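Local structure of ABC transporter, substrate binding protein (Agrobacterium tumefaciens, 3C9H) at residues R76-T81 with D105-R110; Q99-N104 with L336-R341. The protein probably captures a solute in the periplasm for uptake by an ABC transporter, and binds a magnesium ion. All coordinates share one frame; numbering follows the deposited sequence.

Helix 96-104 links the two contacts: interaction 2 uses it directly, interaction 1 the turn that follows it. Interaction 1 joins helix 70-82 to that turn. Interaction 2 joins the outer side of helix 96-104 to the start of helix 338-353. Their centres are about 13 Å apart. L102 connects them: its CD2 lies 3.7 Å from V78 CG2, and its O is 2.9 Å from Y107 N, a probable hydrogen bond. D105, in the turn of interaction 1, forms a salt bridge with K101, which carries interaction 2. The magnesium site at S41 and D43 is nearer interaction 1; the side chains of I77 and S41 are about 11 Å apart. Interaction 2 is remote from it.

Interaction 1: R76-T81 with D105-R110; sequences RIVKET and DGYAQR
Y107 carries the apolar part of this contact, its ring lying against helix 70-82. V78 makes a CH-pi contact over one ring face, with CG2 4.2 Å from the ring centroid and 8° off the ring normal. The other methyl, CG1, is anti to the backbone N (chi1 171°). This places it near the phenol end, 3.8 Å from Y107 OH. T81 meets the ring at its edge, with CB 3.6 Å from Y107 CD1. I77 adds a looser touch, CG2 to Y107 CB at 4.3 Å.

The protein belongs to the solute-binding proteins of the periplasmic-binding-protein clan. Here the turn after helix 96-104 folds back on the preceding helix, 70-82, and then enters the short strand 108-109, which pairs with strand 258-268.

No direct hydrogen bond joins the two segments. Water 1 bridges them instead, donating to T81 OG1 (2.7 Å) and to Y107 O (2.8 Å). T81 OG1 in turn donates to I77 O at 2.7 Å. That carbonyl also accepts from T81 N, and the two donors reach it from opposite faces of its plane. The threonine hydroxyl is thus held between the helix and the water. At the far end of the ring, Y107 OH is hydrogen-bonded to D82, the next residue of the helix.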
ATOM      1  N   ARG A  76      -4.443  -3.898 -16.289  1.00 21.93           N
ATOM      2  CA  ARG A  76      -3.489  -4.099 -17.355  1.00 21.84           C
ATOM      3  C   ARG A  76      -3.045  -5.554 -17.500  1.00 21.47           C
ATOM      4  O   ARG A  76      -2.946  -6.084 -18.609  1.00 21.29           O
ATOM      5  CB  ARG A  76      -2.285  -3.228 -17.116  1.00 22.09           C
ATOM      6  CG  ARG A  76      -1.267  -3.289 -18.213  1.00 23.91           C
ATOM      7  CD  ARG A  76      -0.475  -1.994 -18.276  1.00 23.44           C
ATOM      8  NE  ARG A  76       0.756  -2.239 -19.018  1.00 25.61           N
ATOM      9  CZ  ARG A  76       1.809  -1.452 -19.023  1.00 24.49           C
ATOM     10  NH1 ARG A  76       1.830  -0.365 -18.268  1.00 25.96           N
ATOM     11  NH2 ARG A  76       2.888  -1.824 -19.718  1.00 25.93           N
ATOM     12  N   ILE A  77      -2.777  -6.205 -16.378  1.00 20.44           N
ATOM     13  CA  ILE A  77      -2.400  -7.608 -16.419  1.00 20.71           C
ATOM     14  C   ILE A  77      -3.544  -8.459 -17.002  1.00 20.82           C
ATOM     15  O   ILE A  77      -3.308  -9.342 -17.841  1.00 19.98           O
ATOM     16  CB  ILE A  77      -1.956  -8.112 -15.017  1.00 20.51           C
ATOM     17  CG1 ILE A  77      -0.582  -7.517 -14.679  1.00 21.33           C
ATOM     18  CG2 ILE A  77      -1.940  -9.658 -14.988  1.00 19.15           C
ATOM     19  CD1 ILE A  77      -0.081  -7.778 -13.276  1.00 20.47           C
ATOM     20  N   VAL A  78      -4.769  -8.185 -16.576  1.00 21.08           N
ATOM     21  CA  VAL A  78      -5.948  -8.901 -17.107  1.00 21.90           C
ATOM     22  C   VAL A  78      -6.112  -8.650 -18.622  1.00 22.51           C
ATOM     23  O   VAL A  78      -6.314  -9.579 -19.396  1.00 22.34           O
ATOM     24  CB  VAL A  78      -7.249  -8.507 -16.379  1.00 21.49           C
ATOM     25  CG1 VAL A  78      -8.531  -9.109 -17.126  1.00 22.15           C
ATOM     26  CG2 VAL A  78      -7.225  -8.977 -14.940  1.00 22.01           C
ATOM     27  N   LYS A  79      -6.051  -7.396 -19.028  1.00 23.25           N
ATOM     28  CA  LYS A  79      -6.179  -7.036 -20.443  1.00 24.56           C
ATOM     29  C   LYS A  79      -5.108  -7.623 -21.336  1.00 23.89           C
ATOM     30  O   LYS A  79      -5.414  -8.168 -22.392  1.00 24.31           O
ATOM     31  CB  LYS A  79      -6.175  -5.534 -20.615  1.00 25.81           C
ATOM     32  CG  LYS A  79      -7.498  -4.949 -20.324  1.00 29.24           C
ATOM     33  CD  LYS A  79      -7.482  -3.448 -20.522  1.00 30.88           C
ATOM     34  CE  LYS A  79      -8.620  -2.742 -19.761  1.00 34.41           C
ATOM     35  NZ  LYS A  79      -8.080  -1.447 -19.207  1.00 39.41           N
ATOM     36  N   GLU A  80      -3.856  -7.504 -20.919  1.00 23.31           N
ATOM     37  CA  GLU A  80      -2.744  -8.018 -21.691  1.00 23.55           C
ATOM     38  C   GLU A  80      -2.787  -9.538 -21.777  1.00 23.50           C
ATOM     39  O   GLU A  80      -2.625 -10.098 -22.851  1.00 22.58           O
ATOM     40  CB  GLU A  80      -1.397  -7.533 -21.141  1.00 22.99           C
ATOM     41  CG  GLU A  80      -1.170  -6.044 -21.416  1.00 23.51           C
ATOM     42  CD  GLU A  80       0.031  -5.426 -20.691  1.00 24.31           C
ATOM     43  OE1 GLU A  80       0.593  -6.034 -19.747  1.00 23.67           O
ATOM     44  OE2 GLU A  80       0.414  -4.287 -21.080  1.00 26.22           O
ATOM     45  N   THR A  81      -3.040 -10.192 -20.653  1.00 23.32           N
ATOM     46  CA  THR A  81      -3.116 -11.636 -20.620  1.00 24.03           C
ATOM     47  C   THR A  81      -4.271 -12.109 -21.515  1.00 24.67           C
ATOM     48  O   THR A  81      -4.069 -12.969 -22.356  1.00 25.70           O
ATOM     49  CB  THR A  81      -3.303 -12.178 -19.187  1.00 23.74           C
ATOM     50  OG1 THR A  81      -2.219 -11.728 -18.356  1.00 22.12           O
ATOM     51  CG2 THR A  81      -3.323 -13.730 -19.194  1.00 21.81           C
ATOM     52  N   ASP A 105      -7.772 -16.263 -10.225  1.00 27.54           N
ATOM     53  CA  ASP A 105      -8.403 -16.378 -11.540  1.00 27.29           C
ATOM     54  C   ASP A 105      -7.452 -16.883 -12.608  1.00 26.78           C
ATOM     55  O   ASP A 105      -7.812 -16.923 -13.787  1.00 26.91           O
ATOM     56  CB  ASP A 105      -9.002 -15.042 -11.986  1.00 28.44           C
ATOM     57  CG  ASP A 105     -10.191 -14.621 -11.160  1.00 30.24           C
ATOM     58  OD1 ASP A 105     -10.764 -15.478 -10.470  1.00 37.07           O
ATOM     59  OD2 ASP A 105     -10.582 -13.432 -11.209  1.00 32.97           O
ATOM     60  N   GLY A 106      -6.242 -17.274 -12.215  1.00 25.26           N
ATOM     61  CA  GLY A 106      -5.313 -17.871 -13.161  1.00 24.93           C
ATOM     62  C   GLY A 106      -4.325 -16.926 -13.824  1.00 23.99           C
ATOM     63  O   GLY A 106      -3.591 -17.352 -14.710  1.00 23.79           O
ATOM     64  N   TYR A 107      -4.291 -15.662 -13.381  1.00 23.27           N
ATOM     65  CA  TYR A 107      -3.409 -14.654 -13.955  1.00 22.77           C
ATOM     66  C   TYR A 107      -1.995 -14.632 -13.352  1.00 22.28           C
ATOM     67  O   TYR A 107      -1.124 -13.919 -13.852  1.00 21.34           O
ATOM     68  CB  TYR A 107      -4.067 -13.252 -13.883  1.00 23.48           C
ATOM     69  CG  TYR A 107      -5.271 -13.127 -14.789  1.00 21.65           C
ATOM     70  CD1 TYR A 107      -5.141 -12.696 -16.109  1.00 22.54           C
ATOM     71  CD2 TYR A 107      -6.540 -13.472 -14.337  1.00 25.50           C
ATOM     72  CE1 TYR A 107      -6.247 -12.616 -16.958  1.00 23.13           C
ATOM     73  CE2 TYR A 107      -7.666 -13.380 -15.174  1.00 24.80           C
ATOM     74  CZ  TYR A 107      -7.510 -12.961 -16.482  1.00 24.24           C
ATOM     75  OH  TYR A 107      -8.612 -12.875 -17.295  1.00 24.85           O
ATOM     76  N   ALA A 108      -1.770 -15.419 -12.300  1.00 22.04           N
ATOM     77  CA  ALA A 108      -0.455 -15.599 -11.720  1.00 23.22           C
ATOM     78  C   ALA A 108       0.059 -17.010 -12.026  1.00 23.79           C
ATOM     79  O   ALA A 108      -0.681 -17.874 -12.532  1.00 25.13           O
ATOM     80  CB  ALA A 108      -0.498 -15.344 -10.217  1.00 21.80           C
ATOM     81  N   GLN A 109       1.337 -17.235 -11.737  1.00 24.35           N
ATOM     82  CA  GLN A 109       1.909 -18.572 -11.769  1.00 24.32           C
ATOM     83  C   GLN A 109       2.711 -18.801 -10.480  1.00 24.60           C
ATOM     84  O   GLN A 109       3.194 -17.855  -9.861  1.00 23.60           O
ATOM     85  CB  GLN A 109       2.767 -18.788 -13.022  1.00 24.38           C
ATOM     86  CG  GLN A 109       3.931 -17.822 -13.194  1.00 23.95           C
ATOM     87  CD  GLN A 109       4.769 -18.161 -14.411  1.00 24.17           C
ATOM     88  OE1 GLN A 109       5.481 -19.151 -14.411  1.00 24.59           O
ATOM     89  NE2 GLN A 109       4.679 -17.345 -15.456  1.00 21.47           N
ATOM     90  N   ARG A 110       2.816 -20.069 -10.091  1.00 24.35           N
ATOM     91  CA  ARG A 110       3.452 -20.471  -8.857  1.00 24.84           C
ATOM     92  C   ARG A 110       4.934 -20.156  -8.911  1.00 24.03           C
ATOM     93  O   ARG A 110       5.597 -20.304  -9.960  1.00 23.57           O
ATOM     94  CB  ARG A 110       3.216 -21.979  -8.620  1.00 25.03           C
ATOM     95  CG  ARG A 110       3.702 -22.519  -7.309  1.00 26.20           C
ATOM     96  CD  ARG A 110       3.372 -24.040  -7.172  1.00 28.52           C
ATOM     97  NE  ARG A 110       3.653 -24.567  -5.830  1.00 31.11           N
ATOM     98  CZ  ARG A 110       2.742 -24.747  -4.876  1.00 33.65           C
ATOM     99  NH1 ARG A 110       1.456 -24.439  -5.068  1.00 35.79           N
ATOM    100  NH2 ARG A 110       3.122 -25.239  -3.710  1.00 34.76           N
TER
HETATM  101  O   HOH W   1      -0.787 -13.110 -16.540  1.00 21.31           O

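Interaction 2: Q99-N104 with L336-R341; sequences QVKLSN and LDQVKR
The flat group at this contact is the Q338 amide, which K101 approaches from one side of its plane. K101 CE comes in obliquely, tilted above the amide plane, 3.7 Å from Q338 CD. K101 NZ is less tilted from the plane, 2.8 Å from the atom modelled as Q338 NE2. The amide is probably turned over in the model, so this close pair may be a hydrogen bond to the oxygen. The two side chains cross at about a right angle. K101 extends from its helix, and the bend at its last torsion (chi4 52°) leaves the ammonium within salt-bridge reach of D105 OD2.

Q338 stands in the first turn of helix 338-353. D337 is the N-cap: its OD1 accepts from K340 N at 2.7 Å in an almost straight bond (174°). Nearby, R341 forms a salt bridge with D97 of helix 96-104 and a cation-pi contact with F185. L336 rests on helix 183-194. The contact therefore belongs to a surface seam where the C-terminal helix spans helices 96-104 and 183-194.

The salt bridge to D105 probably dominates the placement of the ammonium. The amide, if turned over, would probably add a second, neutral partner at the surface.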
ATOM      1  N   GLN A  99      -4.632  -8.482  -5.978  1.00 20.44           N
ATOM      2  CA  GLN A  99      -3.549  -9.424  -6.217  1.00 20.02           C
ATOM      3  C   GLN A  99      -3.979 -10.860  -5.969  1.00 20.43           C
ATOM      4  O   GLN A  99      -3.644 -11.753  -6.726  1.00 19.60           O
ATOM      5  CB  GLN A  99      -2.330  -9.065  -5.379  1.00 20.39           C
ATOM      6  CG  GLN A  99      -1.646  -7.779  -5.860  1.00 19.75           C
ATOM      7  CD  GLN A  99      -0.817  -7.992  -7.122  1.00 20.10           C
ATOM      8  OE1 GLN A  99      -1.352  -7.982  -8.236  1.00 19.47           O
ATOM      9  NE2 GLN A  99       0.507  -8.165  -6.954  1.00 18.85           N
ATOM     10  N   VAL A 100      -4.724 -11.078  -4.904  1.00 20.78           N
ATOM     11  CA  VAL A 100      -5.263 -12.412  -4.617  1.00 21.92           C
ATOM     12  C   VAL A 100      -6.292 -12.795  -5.689  1.00 22.05           C
ATOM     13  O   VAL A 100      -6.290 -13.925  -6.158  1.00 22.01           O
ATOM     14  CB  VAL A 100      -5.832 -12.503  -3.186  1.00 21.97           C
ATOM     15  CG1 VAL A 100      -6.628 -13.859  -2.964  1.00 22.36           C
ATOM     16  CG2 VAL A 100      -4.685 -12.385  -2.178  1.00 21.56           C
ATOM     17  N   LYS A 101      -7.142 -11.861  -6.110  1.00 22.45           N
ATOM     18  CA  LYS A 101      -8.014 -12.130  -7.271  1.00 23.59           C
ATOM     19  C   LYS A 101      -7.278 -12.559  -8.551  1.00 23.43           C
ATOM     20  O   LYS A 101      -7.675 -13.537  -9.174  1.00 23.85           O
ATOM     21  CB  LYS A 101      -8.954 -10.961  -7.558  1.00 23.80           C
ATOM     22  CG  LYS A 101      -9.942 -11.249  -8.694  1.00 24.72           C
ATOM     23  CD  LYS A 101     -11.051 -10.246  -8.699  1.00 25.89           C
ATOM     24  CE  LYS A 101     -12.153 -10.590  -9.743  1.00 27.35           C
ATOM     25  NZ  LYS A 101     -12.710 -12.016  -9.649  1.00 30.75           N
ATOM     26  N   LEU A 102      -6.234 -11.837  -8.979  1.00 23.25           N
ATOM     27  CA  LEU A 102      -5.437 -12.294 -10.118  1.00 23.09           C
ATOM     28  C   LEU A 102      -4.985 -13.728  -9.916  1.00 23.11           C
ATOM     29  O   LEU A 102      -5.109 -14.548 -10.814  1.00 22.74           O
ATOM     30  CB  LEU A 102      -4.187 -11.445 -10.358  1.00 22.15           C
ATOM     31  CG  LEU A 102      -4.288 -10.018 -10.885  1.00 21.37           C
ATOM     32  CD1 LEU A 102      -2.896  -9.365 -10.807  1.00 19.55           C
ATOM     33  CD2 LEU A 102      -4.828  -9.967 -12.294  1.00 18.30           C
ATOM     34  N   SER A 103      -4.452 -14.016  -8.731  1.00 23.66           N
ATOM     35  CA  SER A 103      -3.893 -15.317  -8.420  1.00 24.32           C
ATOM     36  C   SER A 103      -4.990 -16.391  -8.430  1.00 25.27           C
ATOM     37  O   SER A 103      -4.800 -17.512  -8.948  1.00 24.95           O
ATOM     38  CB  SER A 103      -3.194 -15.254  -7.058  1.00 24.36           C
ATOM     39  OG  SER A 103      -2.140 -14.298  -7.069  1.00 25.51           O
ATOM     40  N   ASN A 104      -6.141 -16.046  -7.875  1.00 26.45           N
ATOM     41  CA  ASN A 104      -7.298 -16.949  -7.894  1.00 27.11           C
ATOM     42  C   ASN A 104      -7.847 -17.235  -9.319  1.00 27.70           C
ATOM     43  O   ASN A 104      -8.351 -18.325  -9.592  1.00 28.60           O
ATOM     44  CB  ASN A 104      -8.390 -16.358  -7.002  1.00 27.64           C
ATOM     45  CG  ASN A 104      -9.485 -17.341  -6.689  1.00 30.19           C
ATOM     46  OD1 ASN A 104     -10.616 -17.188  -7.174  1.00 38.99           O
ATOM     47  ND2 ASN A 104      -9.172 -18.361  -5.898  1.00 32.13           N
ATOM     48  N   LEU A 336     -13.843  -8.776  -0.402  1.00 43.50           N
ATOM     49  CA  LEU A 336     -15.165  -8.485  -0.969  1.00 42.58           C
ATOM     50  C   LEU A 336     -15.243  -8.830  -2.453  1.00 41.49           C
ATOM     51  O   LEU A 336     -14.397  -8.427  -3.235  1.00 40.23           O
ATOM     52  CB  LEU A 336     -15.506  -6.996  -0.805  1.00 42.44           C
ATOM     53  CG  LEU A 336     -15.962  -6.515   0.576  1.00 42.13           C
ATOM     54  CD1 LEU A 336     -14.907  -6.830   1.630  1.00 44.79           C
ATOM     55  CD2 LEU A 336     -16.254  -5.020   0.552  1.00 42.53           C
ATOM     56  N   ASP A 337     -16.295  -9.549  -2.835  1.00 40.17           N
ATOM     57  CA  ASP A 337     -16.527  -9.862  -4.226  1.00 39.64           C
ATOM     58  C   ASP A 337     -16.862  -8.601  -5.040  1.00 38.76           C
ATOM     59  O   ASP A 337     -17.176  -7.552  -4.480  1.00 36.78           O
ATOM     60  CB  ASP A 337     -17.620 -10.937  -4.353  1.00 39.39           C
ATOM     61  CG  ASP A 337     -19.007 -10.440  -3.994  1.00 38.79           C
ATOM     62  OD1 ASP A 337     -19.374  -9.306  -4.350  1.00 38.16           O
ATOM     63  OD2 ASP A 337     -19.779 -11.231  -3.410  1.00 39.93           O
ATOM     64  N   GLN A 338     -16.826  -8.737  -6.365  1.00 38.40           N
ATOM     65  CA  GLN A 338     -16.969  -7.597  -7.289  1.00 38.35           C
ATOM     66  C   GLN A 338     -18.240  -6.776  -7.050  1.00 36.92           C
ATOM     67  O   GLN A 338     -18.203  -5.533  -7.093  1.00 35.77           O
ATOM     68  CB  GLN A 338     -16.925  -8.080  -8.756  1.00 39.14           C
ATOM     69  CG  GLN A 338     -15.584  -8.712  -9.144  1.00 41.46           C
ATOM     70  CD  GLN A 338     -15.671  -9.556 -10.400  1.00 41.29           C
ATOM     71  OE1 GLN A 338     -16.169  -9.097 -11.434  1.00 47.06           O
ATOM     72  NE2 GLN A 338     -15.172 -10.789 -10.326  1.00 44.60           N
ATOM     73  N   VAL A 339     -19.359  -7.457  -6.803  1.00 35.37           N
ATOM     74  CA  VAL A 339     -20.628  -6.771  -6.644  1.00 34.95           C
ATOM     75  C   VAL A 339     -20.698  -6.067  -5.295  1.00 34.14           C
ATOM     76  O   VAL A 339     -21.175  -4.948  -5.216  1.00 33.14           O
ATOM     77  CB  VAL A 339     -21.829  -7.720  -6.803  1.00 34.69           C
ATOM     78  CG1 VAL A 339     -23.141  -6.982  -6.563  1.00 34.85           C
ATOM     79  CG2 VAL A 339     -21.830  -8.354  -8.181  1.00 33.82           C
ATOM     80  N   LYS A 340     -20.231  -6.724  -4.238  1.00 34.30           N
ATOM     81  CA  LYS A 340     -20.127  -6.080  -2.918  1.00 34.44           C
ATOM     82  C   LYS A 340     -19.137  -4.932  -2.941  1.00 33.23           C
ATOM     83  O   LYS A 340     -19.351  -3.938  -2.282  1.00 32.02           O
ATOM     84  CB  LYS A 340     -19.705  -7.067  -1.849  1.00 34.60           C
ATOM     85  CG  LYS A 340     -20.765  -8.046  -1.506  1.00 36.45           C
ATOM     86  CD  LYS A 340     -20.289  -8.978  -0.442  1.00 37.13           C
ATOM     87  CE  LYS A 340     -21.452  -9.486   0.412  1.00 39.99           C
ATOM     88  NZ  LYS A 340     -20.900 -10.245   1.580  1.00 41.03           N
ATOM     89  N   ARG A 341     -18.058  -5.086  -3.702  1.00 33.09           N
ATOM     90  CA  ARG A 341     -17.112  -4.019  -3.932  1.00 33.64           C
ATOM     91  C   ARG A 341     -17.821  -2.792  -4.477  1.00 34.07           C
ATOM     92  O   ARG A 341     -17.658  -1.683  -3.950  1.00 32.94           O
ATOM     93  CB  ARG A 341     -16.001  -4.475  -4.893  1.00 33.55           C
ATOM     94  CG  ARG A 341     -14.827  -3.504  -5.005  1.00 33.63           C
ATOM     95  CD  ARG A 341     -14.043  -3.641  -6.319  1.00 34.49           C
ATOM     96  NE  ARG A 341     -12.852  -2.784  -6.296  1.00 34.90           N
ATOM     97  CZ  ARG A 341     -11.741  -3.074  -5.622  1.00 33.75           C
ATOM     98  NH1 ARG A 341     -11.655  -4.217  -4.941  1.00 31.93           N
ATOM     99  NH2 ARG A 341     -10.716  -2.213  -5.628  1.00 33.95           N
TER